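Local coordinates for hemolysin-related protein (Vibrio cholerae serotype O1, PDB 6MLT) that probably helps anchor Vibrio cholerae biofilms to surfaces as a secreted, calcium-binding matrix protein with a carbohydrate-binding lectin domain, at residues Q30-P35 with L520-V525. Numbering follows the deposited sequence.
Sequences QVMAAP and LWEYPV
M32 meets L520 and E522 at the start of this buried contact. The M32 side chain bends at chi3 (54°), and its CE lies against L520, 3.7 Å from CD1. The two side chains cross at about a right angle. M32 CG also packs against the E522 carboxylate. E522 bends at chi2 (-89°), which brings OE1 back to L520 N. OE1 accepts from that N at 2.9 Å through its syn lone pair, nearly straight at 168°. OE2 is hydrogen-bonded to S517 OG, so both oxygens are held. M32 O turns to a water, which donates to it at 2.8 Å and accepts from W521 N, so one water joins the two backbones. Next, the backbone at A33 and A34 passes close to the E522 side chain; A34 N is 3.5 Å from E522 CB. The A34 methyl sits squarely over one face of the Y523 ring, a CH-pi contact with CB 4.1 Å from the ring centroid. The hydroxyl of Y523 is held beyond the contact by Y576 and W573. P35 CD makes a van der Waals approach to Y523 O at 3.5 Å. Its CG slides past V525 CG2 at 3.9 Å. P35 O and Y523 N are buried here with no partner in the model. Strands 28-30 and 36-38, flanking the first loop, pair with 56-63 in one sheet. The second loop leads into 525-527, an edge strand of the sheet holding 536-541, 553-559 and 13-19. That mix of N- and C-terminal strands is consistent with ring closure in an FG-GAP-type beta-propeller, the contact joining adjacent blades.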
loop_
_atom_site.group_PDB
_atom_site.type_symbol
_atom_site.label_atom_id
_atom_site.label_comp_id
_atom_site.label_asym_id
_atom_site.label_seq_id
_atom_site.Cartn_x
_atom_site.Cartn_y
_atom_site.Cartn_z
ATOM N N GLN A 30 29.943 8.713 -3.606
ATOM C CA GLN A 30 29.267 8.210 -2.413
ATOM C C GLN A 30 27.765 8.377 -2.587
ATOM O O GLN A 30 27.312 9.366 -3.171
ATOM C CB GLN A 30 29.717 8.978 -1.166
ATOM C CG GLN A 30 31.225 9.099 -0.979
ATOM C CD GLN A 30 31.856 7.809 -0.491
ATOM O OE1 GLN A 30 31.383 7.197 0.464
ATOM N NE2 GLN A 30 32.929 7.388 -1.149
ATOM N N VAL A 31 26.988 7.425 -2.073
ATOM C CA VAL A 31 25.531 7.495 -2.176
ATOM C C VAL A 31 24.923 7.135 -0.828
ATOM O O VAL A 31 25.325 6.151 -0.196
ATOM C CB VAL A 31 24.989 6.576 -3.289
ATOM C CG1 VAL A 31 23.506 6.801 -3.486
ATOM C CG2 VAL A 31 25.732 6.833 -4.595
ATOM N N MET A 32 23.955 7.944 -0.377
ATOM C CA MET A 32 23.311 7.705 0.912
ATOM C C MET A 32 21.832 8.082 0.876
ATOM O O MET A 32 21.253 8.422 1.914
ATOM C CB MET A 32 24.060 8.469 2.025
ATOM C CG MET A 32 23.733 7.995 3.445
ATOM S SD MET A 32 25.091 8.278 4.616
ATOM C CE MET A 32 25.387 10.039 4.393
ATOM N N ALA A 33 21.207 8.013 -0.299
ATOM C CA ALA A 33 19.774 8.211 -0.448
ATOM C C ALA A 33 19.205 7.060 -1.262
ATOM O O ALA A 33 19.887 6.488 -2.119
ATOM C CB ALA A 33 19.445 9.551 -1.126
ATOM N N ALA A 34 17.957 6.718 -0.976
ATOM C CA ALA A 34 17.363 5.524 -1.558
ATOM C C ALA A 34 17.338 5.634 -3.083
ATOM O O ALA A 34 17.084 6.717 -3.625
ATOM C CB ALA A 34 15.946 5.311 -1.020
ATOM N N PRO A 35 17.579 4.542 -3.800
ATOM C CA PRO A 35 17.565 4.595 -5.265
ATOM C C PRO A 35 16.143 4.647 -5.806
ATOM O O PRO A 35 15.190 4.196 -5.173
ATOM C CB PRO A 35 18.259 3.293 -5.668
ATOM C CG PRO A 35 17.903 2.346 -4.555
ATOM C CD PRO A 35 17.797 3.175 -3.301
ATOM N N LEU A 520 21.455 7.376 6.623
ATOM C CA LEU A 520 20.494 8.438 6.844
ATOM C C LEU A 520 19.145 7.754 6.939
ATOM O O LEU A 520 18.825 7.147 7.974
ATOM C CB LEU A 520 20.591 9.484 5.728
ATOM C CG LEU A 520 21.844 10.355 5.737
ATOM C CD1 LEU A 520 21.903 11.149 4.442
ATOM C CD2 LEU A 520 21.845 11.274 6.945
ATOM N N TRP A 521 18.340 7.769 5.871
ATOM C CA TRP A 521 17.076 7.042 5.857
ATOM C C TRP A 521 16.884 6.271 4.552
ATOM O O TRP A 521 15.742 5.979 4.175
ATOM C CB TRP A 521 15.903 8.008 6.110
ATOM C CG TRP A 521 16.033 9.286 5.354
ATOM C CD1 TRP A 521 15.538 9.564 4.112
ATOM C CD2 TRP A 521 16.725 10.465 5.783
ATOM N NE1 TRP A 521 15.877 10.844 3.745
ATOM C CE2 TRP A 521 16.613 11.415 4.746
ATOM C CE3 TRP A 521 17.433 10.806 6.938
ATOM C CZ2 TRP A 521 17.184 12.679 4.829
ATOM C CZ3 TRP A 521 17.999 12.071 7.020
ATOM C CH2 TRP A 521 17.867 12.989 5.972
ATOM N N GLU A 522 17.969 5.921 3.863
ATOM C CA GLU A 522 17.877 5.150 2.634
ATOM C C GLU A 522 17.423 3.723 2.938
ATOM O O GLU A 522 17.452 3.272 4.084
ATOM C CB GLU A 522 19.229 5.144 1.911
ATOM C CG GLU A 522 20.316 4.235 2.523
ATOM C CD GLU A 522 21.191 4.894 3.605
ATOM O OE1 GLU A 522 20.756 5.867 4.274
ATOM O OE2 GLU A 522 22.329 4.397 3.796
ATOM N N TYR A 523 16.993 3.012 1.897
ATOM C CA TYR A 523 16.675 1.599 2.030
ATOM C C TYR A 523 17.023 0.892 0.729
ATOM O O TYR A 523 17.154 1.534 -0.319
ATOM C CB TYR A 523 15.195 1.374 2.391
ATOM C CG TYR A 523 14.197 2.113 1.519
ATOM C CD1 TYR A 523 13.954 1.710 0.216
ATOM C CD2 TYR A 523 13.489 3.204 2.005
ATOM C CE1 TYR A 523 13.044 2.388 -0.596
ATOM C CE2 TYR A 523 12.562 3.886 1.200
ATOM C CZ TYR A 523 12.353 3.463 -0.098
ATOM O OH TYR A 523 11.444 4.108 -0.907
ATOM N N PRO A 524 17.191 -0.427 0.761
ATOM C CA PRO A 524 17.369 -1.174 -0.487
ATOM C C PRO A 524 16.043 -1.310 -1.218
ATOM O O PRO A 524 14.965 -1.245 -0.621
ATOM C CB PRO A 524 17.888 -2.545 -0.024
ATOM C CG PRO A 524 18.130 -2.417 1.460
ATOM C CD PRO A 524 17.254 -1.306 1.934
ATOM N N VAL A 525 16.137 -1.510 -2.530
ATOM C CA VAL A 525 14.970 -1.599 -3.406
ATOM C C VAL A 525 15.061 -2.874 -4.233
ATOM O O VAL A 525 16.117 -3.180 -4.796
ATOM C CB VAL A 525 14.872 -0.370 -4.330
ATOM C CG1 VAL A 525 13.888 -0.610 -5.488
ATOM C CG2 VAL A 525 14.472 0.862 -3.515
HETATM O O HOH W 1 18.702 9.081 2.955
#